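Local coordinates for USG-1 protein homolog (Pseudomonas aeruginosa, PDB 2HJS), which probably binds NAD or NADP and acts as an aldehyde-oxidising or aldehyde-reducing dehydrogenase of the aspartate-semialdehyde dehydrogenase family, although its true substrate is not established, at residues P131-L142 with R217-L226; P6-T15 with F31-A40. All blocks are in the same frame, centred on the assembly; numbering follows the deposited sequence. Where two conformers were deposited one is given.

Interaction 2 comes first along the chain and is complete before interaction 1 begins. It pairs strands 9-12 and 36-40 inside the mixed seven-stranded sheet, near the N-terminus, in the region that probably binds the nucleotide. Interaction 1 packs helix 133-145 against helix 213-225; both touch the second, six-stranded sheet, that of the family's dimerisation region. Their centres lie about 26 Å apart and their nearest atoms about 12 Å apart, so the two do not touch. Interaction 1 is the more central, its centre about 9 Å from the centre of the chain, against about 20 Å for interaction 2. One contact thus builds the presumed cofactor-binding sheet, the other the helical layer on the second sheet.

Interaction 1: residues P131-L142 with R217-L226; sequences PCAVAAELCEVL and RIFAEVQALL
Glu221 meets the start of helix 133-145 with its carboxylate: OE1 accepts the backbone N-H of Cys132, the N-cap residue, at 2.9 Å, on the syn side and 24° out of the carboxylate plane. The other oxygen, OE2, is bound within its own helix by Arg217 NE at 2.8 Å in a salt bridge, with a weak bond added by NH2, so different groups hold the two oxygens and restrict the acid's rotation. Arg217 reaches there with a fully extended chain, and its guanidinium lies flat against Cys132, whose CB sits 3.4 Å above the plane, over its centre. Glutamate suits this buried place because the backbone amide and the arginine probably offset its charge, although Glu103 brings a second carboxylate near OE2.

The remaining contact is apolar. Val134 CG1 touches Ile218 CD1 at 3.6 Å, while Pro131 CG meets Leu225 CD1 at 3.7 Å. Ala135, with only a methyl, lets the backbones come close, its CA 5.1 Å from that of Ile218. Farther along, Cys139 SG points among Val222, Leu225 and Leu226, 3.8 Å from Leu226 CG; this compact thiol fits where three branched chains converge.

Segments 133-142 and 217-225 run in the same general direction, crossing at -37°. Val134 and Leu138 rest on strand 246-254, Ile218 and Val222 on strand 233-239, and helix 112-115 meets Cys139 and Leu226.

Interaction 2: residues P6-T15 with F31-A40; sequences PLNVAVVGAT and FPLHRLHLLA
Val9 and Leu36 lie side by side in a parallel pairing whose backbones are bonded alternately. Val9 N donates to Arg35 O at 2.9 Å and Val9 O accepts from His37 N; Val11 repeats this with His37 O and Leu39 N. At the far end Leu39 O receives two donors, Gly13 N at 2.7 Å and Ala14 N at 3.1 Å, from opposite faces of its carbonyl plane. Gly13 turns the chain with a positive phi of 87°, which favours glycine.

Side chains alternate between the sheet's two faces. Val9 and Val11 share the methyl Leu36 CD1, and beta-branched valine suits such extended chain. On the other face Leu39 CD1 spans Ala10 and Val12, 4.0 Å from Val12 CG2.

Toward the N-terminal end, Leu7 O accepts His34 N at 2.7 Å. Asn8 adds its side-chain amide: with CG beside the backbone N (chi1 -66°), OD1 accepts Arg35 N at 2.8 Å, the amide nearly coplanar with the His34 ring, while its backbone bonds Gly70 and Leu71. Its ND2 is held by Ser68 O and a water. A second water joins Leu7 N to the O of Pro32, the residue at the centre of an inverse gamma turn, while Phe31 CE2 packs on Leu7 CD2 at 3.8 Å.

Beyond, strand 71-74 bonds the other edge of 9-12, and helix 317-336 covers Leu7 and Phe31. Strands 9-12 and 36-40, joined through helix 17-28, form the first beta-alpha-beta crossover of a Rossmann-like fold; its glycine-containing turn is where such folds usually approach the dinucleotide.

Interaction 1: residues P131-L142 with R217-L226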
loop_
_atom_site.group_PDB
_atom_site.type_symbol
_atom_site.label_atom_id
_atom_site.label_comp_id
_atom_site.label_asym_id
_atom_site.label_seq_id
_atom_site.Cartn_x
_atom_site.Cartn_y
_atom_site.Cartn_z
ATOM N N PRO A 131 -17.121 3.297 14.638
ATOM C CA PRO A 131 -16.584 3.322 13.265
ATOM C C PRO A 131 -15.896 2.021 12.829
ATOM O O PRO A 131 -15.449 1.221 13.670
ATOM C CB PRO A 131 -15.545 4.466 13.287
ATOM C CG PRO A 131 -15.847 5.246 14.515
ATOM C CD PRO A 131 -16.502 4.329 15.492
ATOM N N CYS A 132 -15.800 1.826 11.517
ATOM C CA CYS A 132 -14.975 0.734 10.996
ATOM C C CYS A 132 -13.524 0.955 11.451
ATOM O O CYS A 132 -13.141 2.081 11.760
ATOM C CB CYS A 132 -15.076 0.646 9.473
ATOM S SG CYS A 132 -14.286 1.969 8.607
ATOM N N ALA A 133 -12.750 -0.122 11.533
ATOM C CA ALA A 133 -11.400 -0.069 12.062
ATOM C C ALA A 133 -10.528 1.003 11.409
ATOM O O ALA A 133 -9.829 1.760 12.111
ATOM C CB ALA A 133 -10.713 -1.444 11.946
ATOM N N VAL A 134 -10.548 1.073 10.076
ATOM C CA VAL A 134 -9.641 2.011 9.407
ATOM C C VAL A 134 -9.958 3.466 9.775
ATOM O O VAL A 134 -9.044 4.235 10.081
ATOM C CB VAL A 134 -9.633 1.829 7.868
ATOM C CG1 VAL A 134 -8.905 3.005 7.188
ATOM C CG2 VAL A 134 -8.950 0.514 7.515
ATOM N N ALA A 135 -11.238 3.838 9.739
ATOM C CA ALA A 135 -11.641 5.180 10.106
ATOM C C ALA A 135 -11.313 5.457 11.585
ATOM O O ALA A 135 -10.901 6.573 11.937
ATOM C CB ALA A 135 -13.128 5.371 9.871
ATOM N N ALA A 136 -11.487 4.450 12.436
ATOM C CA ALA A 136 -11.223 4.618 13.878
ATOM C C ALA A 136 -9.772 4.899 14.120
ATOM O O ALA A 136 -9.440 5.768 14.917
ATOM C CB ALA A 136 -11.660 3.362 14.679
ATOM N N GLU A 137 -8.906 4.173 13.416
ATOM C CA GLU A 137 -7.451 4.298 13.600
ATOM C C GLU A 137 -6.894 5.589 12.985
ATOM O O GLU A 137 -6.046 6.249 13.571
ATOM C CB GLU A 137 -6.729 3.049 13.075
ATOM C CG GLU A 137 -7.186 1.788 13.814
ATOM C CD GLU A 137 -7.240 0.526 12.934
ATOM O OE1 GLU A 137 -7.009 0.610 11.691
ATOM O OE2 GLU A 137 -7.523 -0.556 13.511
ATOM N N LEU A 138 -7.382 5.955 11.805
ATOM C CA LEU A 138 -7.053 7.249 11.236
ATOM C C LEU A 138 -7.414 8.372 12.229
ATOM O O LEU A 138 -6.567 9.212 12.558
ATOM C CB LEU A 138 -7.808 7.476 9.929
ATOM C CG LEU A 138 -7.458 8.765 9.168
ATOM C CD1 LEU A 138 -5.973 8.819 8.805
ATOM C CD2 LEU A 138 -8.326 8.925 7.901
ATOM N N CYS A 139 -8.668 8.379 12.690
ATOM C CA CYS A 139 -9.189 9.516 13.470
ATOM C C CYS A 139 -8.559 9.606 14.833
ATOM O O CYS A 139 -8.348 10.703 15.344
ATOM C CB CYS A 139 -10.721 9.472 13.590
ATOM S SG CYS A 139 -11.528 9.825 12.014
ATOM N N GLU A 140 -8.247 8.456 15.408
ATOM C CA GLU A 140 -7.593 8.424 16.692
ATOM C C GLU A 140 -6.246 9.136 16.639
ATOM O O GLU A 140 -5.852 9.776 17.601
ATOM C CB GLU A 140 -7.392 6.971 17.153
ATOM C CG GLU A 140 -6.427 6.821 18.312
ATOM C CD GLU A 140 -6.175 5.362 18.670
ATOM O OE1 GLU A 140 -6.345 4.499 17.768
ATOM O OE2 GLU A 140 -5.808 5.080 19.846
ATOM N N VAL A 141 -5.541 8.996 15.519
ATOM C CA VAL A 141 -4.224 9.588 15.356
ATOM C C VAL A 141 -4.335 11.062 14.955
ATOM O O VAL A 141 -3.596 11.895 15.458
ATOM C CB VAL A 141 -3.394 8.795 14.311
ATOM C CG1 VAL A 141 -2.096 9.553 13.933
ATOM C CG2 VAL A 141 -3.096 7.392 14.854
ATOM N N LEU A 142 -5.271 11.379 14.072
ATOM C CA LEU A 142 -5.455 12.756 13.600
ATOM C C LEU A 142 -6.040 13.720 14.626
ATOM O O LEU A 142 -5.636 14.885 14.674
ATOM C CB LEU A 142 -6.370 12.770 12.394
ATOM C CG LEU A 142 -5.719 12.813 11.025
ATOM C CD1 LEU A 142 -4.439 11.994 10.935
ATOM C CD2 LEU A 142 -6.760 12.334 10.027
ATOM N N ARG A 217 -17.563 4.111 3.345
ATOM C CA ARG A 217 -17.764 4.073 4.791
ATOM C C ARG A 217 -16.722 4.912 5.531
ATOM O O ARG A 217 -17.060 5.721 6.405
ATOM C CB ARG A 217 -17.793 2.644 5.324
ATOM C CG ARG A 217 -18.240 2.612 6.777
ATOM C CD ARG A 217 -18.225 1.226 7.403
ATOM N NE ARG A 217 -18.491 1.327 8.835
ATOM C CZ ARG A 217 -18.550 0.290 9.671
ATOM N NH1 ARG A 217 -18.357 -0.944 9.225
ATOM N NH2 ARG A 217 -18.785 0.490 10.953
ATOM N N ILE A 218 -15.454 4.717 5.181
ATOM C CA ILE A 218 -14.368 5.433 5.824
ATOM C C ILE A 218 -14.577 6.931 5.607
ATOM O O ILE A 218 -14.483 7.734 6.552
ATOM C CB ILE A 218 -12.989 4.995 5.260
ATOM C CG1 ILE A 218 -12.625 3.597 5.749
ATOM C CG2 ILE A 218 -11.913 5.982 5.651
ATOM C CD1 ILE A 218 -11.613 2.886 4.859
ATOM N N PHE A 219 -14.880 7.291 4.369
ATOM C CA PHE A 219 -15.117 8.672 4.021
ATOM C C PHE A 219 -16.265 9.277 4.845
ATOM O O PHE A 219 -16.087 10.335 5.426
ATOM C CB PHE A 219 -15.407 8.792 2.516
ATOM C CG PHE A 219 -15.608 10.214 2.033
ATOM C CD1 PHE A 219 -14.523 10.975 1.596
ATOM C CD2 PHE A 219 -16.867 10.779 2.013
ATOM C CE1 PHE A 219 -14.691 12.277 1.140
ATOM C CE2 PHE A 219 -17.057 12.095 1.565
ATOM C CZ PHE A 219 -15.960 12.843 1.130
ATOM N N ALA A 220 -17.427 8.619 4.884
ATOM C CA ALA A 220 -18.581 9.136 5.623
ATOM C C ALA A 220 -18.285 9.285 7.110
ATOM O O ALA A 220 -18.713 10.257 7.743
ATOM C CB ALA A 220 -19.815 8.239 5.421
ATOM N N GLU A 221 -17.553 8.323 7.667
ATOM C CA GLU A 221 -17.254 8.318 9.113
ATOM C C GLU A 221 -16.219 9.373 9.477
ATOM O O GLU A 221 -16.372 10.073 10.469
ATOM C CB GLU A 221 -16.806 6.933 9.574
ATOM C CG GLU A 221 -17.984 5.973 9.650
ATOM C CD GLU A 221 -17.584 4.534 9.962
ATOM O OE1 GLU A 221 -16.375 4.176 9.891
ATOM O OE2 GLU A 221 -18.501 3.735 10.237
ATOM N N VAL A 222 -15.177 9.512 8.659
ATOM C CA VAL A 222 -14.178 10.542 8.932
ATOM C C VAL A 222 -14.821 11.935 8.901
ATOM O O VAL A 222 -14.533 12.785 9.750
ATOM C CB VAL A 222 -12.968 10.406 8.001
ATOM C CG1 VAL A 222 -11.975 11.555 8.175
ATOM C CG2 VAL A 222 -12.273 9.095 8.289
ATOM N N GLN A 223 -15.730 12.160 7.960
ATOM C CA GLN A 223 -16.396 13.459 7.877
ATOM C C GLN A 223 -17.416 13.675 9.002
ATOM O O GLN A 223 -17.633 14.809 9.419
ATOM C CB GLN A 223 -16.969 13.719 6.472
ATOM C CG GLN A 223 -18.501 13.717 6.261
ATOM C CD GLN A 223 -18.861 14.116 4.810
ATOM O OE1 GLN A 223 -18.017 14.614 4.064
ATOM N NE2 GLN A 223 -20.103 13.887 4.418
ATOM N N ALA A 224 -18.023 12.597 9.498
ATOM C CA ALA A 224 -18.909 12.712 10.670
ATOM C C ALA A 224 -18.101 12.934 11.936
ATOM O O ALA A 224 -18.481 13.741 12.754
ATOM C CB ALA A 224 -19.840 11.527 10.821
ATOM N N LEU A 225 -16.970 12.252 12.066
ATOM C CA LEU A 225 -16.152 12.296 13.284
ATOM C C LEU A 225 -15.271 13.535 13.410
ATOM O O LEU A 225 -15.163 14.100 14.495
ATOM C CB LEU A 225 -15.256 11.049 13.372
ATOM C CG LEU A 225 -15.923 9.702 13.670
ATOM C CD1 LEU A 225 -15.081 8.540 13.134
ATOM C CD2 LEU A 225 -16.191 9.545 15.164
ATOM N N LEU A 226 -14.601 13.920 12.323
ATOM C CA LEU A 226 -13.652 15.024 12.363
ATOM C C LEU A 226 -14.301 16.280 11.844
ATOM O O LEU A 226 -13.944 17.379 12.253
ATOM C CB LEU A 226 -12.383 14.725 11.550
ATOM C CG LEU A 226 -11.483 13.595 12.062
ATOM C CD1 LEU A 226 -10.300 13.434 11.153
ATOM C CD2 LEU A 226 -11.025 13.824 13.492
#

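Interaction 2: residues P6-T15 with F31-A40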
loop_
_atom_site.group_PDB
_atom_site.type_symbol
_atom_site.label_atom_id
_atom_site.label_comp_id
_atom_site.label_asym_id
_atom_site.label_seq_id
_atom_site.Cartn_x
_atom_site.Cartn_y
_atom_site.Cartn_z
ATOM N N PRO A 6 -28.441 -2.727 38.204
ATOM C CA PRO A 6 -27.522 -3.683 37.545
ATOM C C PRO A 6 -27.453 -3.513 36.016
ATOM O O PRO A 6 -28.484 -3.312 35.372
ATOM C CB PRO A 6 -28.125 -5.051 37.889
ATOM C CG PRO A 6 -29.585 -4.766 38.190
ATOM C CD PRO A 6 -29.597 -3.411 38.826
ATOM N N LEU A 7 -26.253 -3.611 35.446
ATOM C CA LEU A 7 -26.105 -3.426 33.997
ATOM C C LEU A 7 -25.976 -4.738 33.223
ATOM O O LEU A 7 -24.980 -5.427 33.347
ATOM C CB LEU A 7 -24.930 -2.502 33.676
ATOM C CG LEU A 7 -24.569 -2.379 32.192
ATOM C CD1 LEU A 7 -25.687 -1.762 31.357
ATOM C CD2 LEU A 7 -23.335 -1.571 32.089
ATOM N N ASN A 8 -26.989 -5.063 32.410
ATOM C CA ASN A 8 -26.965 -6.276 31.630
ATOM C C ASN A 8 -26.633 -5.983 30.228
ATOM O O ASN A 8 -27.100 -4.990 29.639
ATOM C CB ASN A 8 -28.298 -6.998 31.692
ATOM C CG ASN A 8 -28.611 -7.502 33.080
ATOM O OD1 ASN A 8 -27.727 -7.868 33.836
ATOM N ND2 ASN A 8 -29.869 -7.511 33.417
ATOM N N VAL A 9 -25.787 -6.854 29.687
ATOM C CA VAL A 9 -25.166 -6.585 28.446
ATOM C C VAL A 9 -25.486 -7.760 27.542
ATOM O O VAL A 9 -25.500 -8.917 27.987
ATOM C CB VAL A 9 -23.649 -6.396 28.660
ATOM C CG1 VAL A 9 -22.930 -6.285 27.354
ATOM C CG2 VAL A 9 -23.396 -5.161 29.535
ATOM N N ALA A 10 -25.803 -7.446 26.295
ATOM C CA ALA A 10 -25.862 -8.424 25.220
ATOM C C ALA A 10 -24.705 -8.155 24.262
ATOM O O ALA A 10 -24.378 -7.003 24.018
ATOM C CB ALA A 10 -27.175 -8.304 24.475
ATOM N N VAL A 11 -24.090 -9.210 23.731
ATOM C CA VAL A 11 -23.171 -9.078 22.592
ATOM C C VAL A 11 -23.734 -9.875 21.420
ATOM O O VAL A 11 -23.752 -11.107 21.439
ATOM C CB VAL A 11 -21.715 -9.518 22.908
ATOM C CG1 VAL A 11 -20.811 -9.425 21.652
ATOM C CG2 VAL A 11 -21.135 -8.682 24.061
ATOM N N VAL A 12 -24.193 -9.134 20.415
ATOM C CA VAL A 12 -24.763 -9.675 19.186
ATOM C C VAL A 12 -23.631 -9.886 18.204
ATOM O O VAL A 12 -22.824 -8.982 17.975
ATOM C CB VAL A 12 -25.853 -8.720 18.653
ATOM C CG1 VAL A 12 -26.435 -9.227 17.354
ATOM C CG2 VAL A 12 -26.985 -8.597 19.706
ATOM N N GLY A 13 -23.527 -11.105 17.684
ATOM C CA GLY A 13 -22.434 -11.500 16.787
ATOM C C GLY A 13 -21.218 -11.985 17.554
ATOM O O GLY A 13 -20.081 -11.822 17.126
ATOM N N ALA A 14 -21.478 -12.632 18.682
ATOM C CA ALA A 14 -20.459 -12.966 19.657
ATOM C C ALA A 14 -19.450 -13.963 19.115
ATOM O O ALA A 14 -18.331 -14.016 19.597
ATOM C CB ALA A 14 -21.110 -13.507 20.942
ATOM N N THR A 15 -19.845 -14.752 18.119
ATOM C CA THR A 15 -18.986 -15.819 17.584
ATOM C C THR A 15 -18.130 -15.313 16.410
ATOM O O THR A 15 -17.260 -16.012 15.920
ATOM C CB THR A 15 -19.820 -17.025 17.119
ATOM O OG1 THR A 15 -20.739 -16.590 16.116
ATOM C CG2 THR A 15 -20.618 -17.616 18.274
ATOM N N PHE A 31 -15.377 -5.018 32.811
ATOM C CA PHE A 31 -16.586 -4.282 32.537
ATOM C C PHE A 31 -17.613 -4.626 33.591
ATOM O O PHE A 31 -17.818 -5.811 33.910
ATOM C CB PHE A 31 -17.098 -4.631 31.152
ATOM C CG PHE A 31 -18.007 -3.589 30.554
ATOM C CD1 PHE A 31 -17.483 -2.551 29.787
ATOM C CD2 PHE A 31 -19.393 -3.667 30.722
ATOM C CE1 PHE A 31 -18.333 -1.592 29.212
ATOM C CE2 PHE A 31 -20.228 -2.736 30.137
ATOM C CZ PHE A 31 -19.698 -1.694 29.384
ATOM N N PRO A 32 -18.236 -3.598 34.186
ATOM C CA PRO A 32 -19.095 -3.840 35.364
ATOM C C PRO A 32 -20.513 -4.352 35.060
ATOM O O PRO A 32 -21.512 -3.811 35.566
ATOM C CB PRO A 32 -19.108 -2.484 36.077
ATOM C CG PRO A 32 -18.823 -1.482 34.991
ATOM C CD PRO A 32 -18.129 -2.170 33.846
ATOM N N LEU A 33 -20.602 -5.429 34.293
ATOM C CA LEU A 33 -21.906 -5.982 33.944
ATOM C C LEU A 33 -22.402 -6.970 35.002
ATOM O O LEU A 33 -21.613 -7.528 35.757
ATOM C CB LEU A 33 -21.843 -6.648 32.565
ATOM C CG LEU A 33 -20.790 -7.740 32.352
ATOM C CD1 LEU A 33 -21.327 -9.075 32.777
ATOM C CD2 LEU A 33 -20.420 -7.792 30.894
ATOM N N HIS A 34 -23.713 -7.179 35.035
ATOM C CA HIS A 34 -24.334 -8.125 35.928
ATOM C C HIS A 34 -24.493 -9.426 35.157
ATOM O O HIS A 34 -23.781 -10.381 35.437
ATOM C CB HIS A 34 -25.677 -7.579 36.407
ATOM C CG HIS A 34 -26.357 -8.448 37.405
ATOM N ND1 HIS A 34 -27.682 -8.818 37.288
ATOM C CD2 HIS A 34 -25.910 -9.009 38.557
ATOM C CE1 HIS A 34 -28.015 -9.581 38.311
ATOM N NE2 HIS A 34 -26.957 -9.718 39.088
ATOM N N ARG A 35 -25.382 -9.450 34.164
ATOM C CA ARG A 35 -25.509 -10.612 33.298
ATOM C C ARG A 35 -25.046 -10.286 31.891
ATOM O O ARG A 35 -25.245 -9.163 31.409
ATOM C CB ARG A 35 -26.946 -11.126 33.291
ATOM C CG ARG A 35 -27.417 -11.615 34.650
ATOM C CD ARG A 35 -28.868 -12.084 34.588
ATOM N NE ARG A 35 -29.464 -12.253 35.921
ATOM C CZ ARG A 35 -29.496 -13.395 36.603
ATOM N NH1 ARG A 35 -28.959 -14.487 36.091
ATOM N NH2 ARG A 35 -30.062 -13.441 37.801
ATOM N N LEU A 36 -24.372 -11.262 31.275
ATOM C CA LEU A 36 -23.910 -11.182 29.905
ATOM C C LEU A 36 -24.652 -12.200 29.037
ATOM O O LEU A 36 -24.709 -13.383 29.374
ATOM C CB LEU A 36 -22.396 -11.410 29.820
ATOM C CG LEU A 36 -21.754 -11.399 28.429
ATOM C CD1 LEU A 36 -22.008 -10.100 27.642
ATOM C CD2 LEU A 36 -20.253 -11.723 28.459
ATOM N N HIS A 37 -25.191 -11.732 27.913
ATOM C CA HIS A 37 -25.890 -12.587 26.973
ATOM C C HIS A 37 -25.192 -12.539 25.625
ATOM O O HIS A 37 -25.080 -11.467 25.013
ATOM C CB HIS A 37 -27.349 -12.128 26.829
ATOM C CG HIS A 37 -28.106 -12.135 28.112
ATOM N ND1 HIS A 37 -28.605 -13.293 28.668
ATOM C CD2 HIS A 37 -28.435 -11.136 28.965
ATOM C CE1 HIS A 37 -29.218 -13.010 29.805
ATOM N NE2 HIS A 37 -29.136 -11.706 30.005
ATOM N N LEU A 38 -24.718 -13.694 25.174
ATOM C CA LEU A 38 -24.052 -13.838 23.890
ATOM C C LEU A 38 -25.035 -14.294 22.810
ATOM O O LEU A 38 -25.725 -15.279 22.972
ATOM C CB LEU A 38 -22.899 -14.836 24.009
ATOM C CG LEU A 38 -21.841 -14.595 25.092
ATOM C CD1 LEU A 38 -20.661 -15.566 24.959
ATOM C CD2 LEU A 38 -21.347 -13.167 25.063
ATOM N N LEU A 39 -25.091 -13.573 21.696
ATOM C CA LEU A 39 -26.063 -13.891 20.666
ATOM C C LEU A 39 -25.439 -13.953 19.307
ATOM O O LEU A 39 -24.456 -13.278 19.042
ATOM C CB LEU A 39 -27.205 -12.874 20.676
ATOM C CG LEU A 39 -27.895 -12.709 22.029
ATOM C CD1 LEU A 39 -28.559 -11.357 22.084
ATOM C CD2 LEU A 39 -28.896 -13.858 22.300
ATOM N N ALA A 40 -26.023 -14.773 18.445
ATOM C CA ALA A 40 -25.609 -14.862 17.050
ATOM C C ALA A 40 -26.805 -15.289 16.205
ATOM O O ALA A 40 -27.883 -15.487 16.731
ATOM C CB ALA A 40 -24.466 -15.843 16.900
HETATM O O HOH W 1 -23.889 -4.193 37.166
HETATM O O HOH W 2 -30.842 -8.257 36.421
#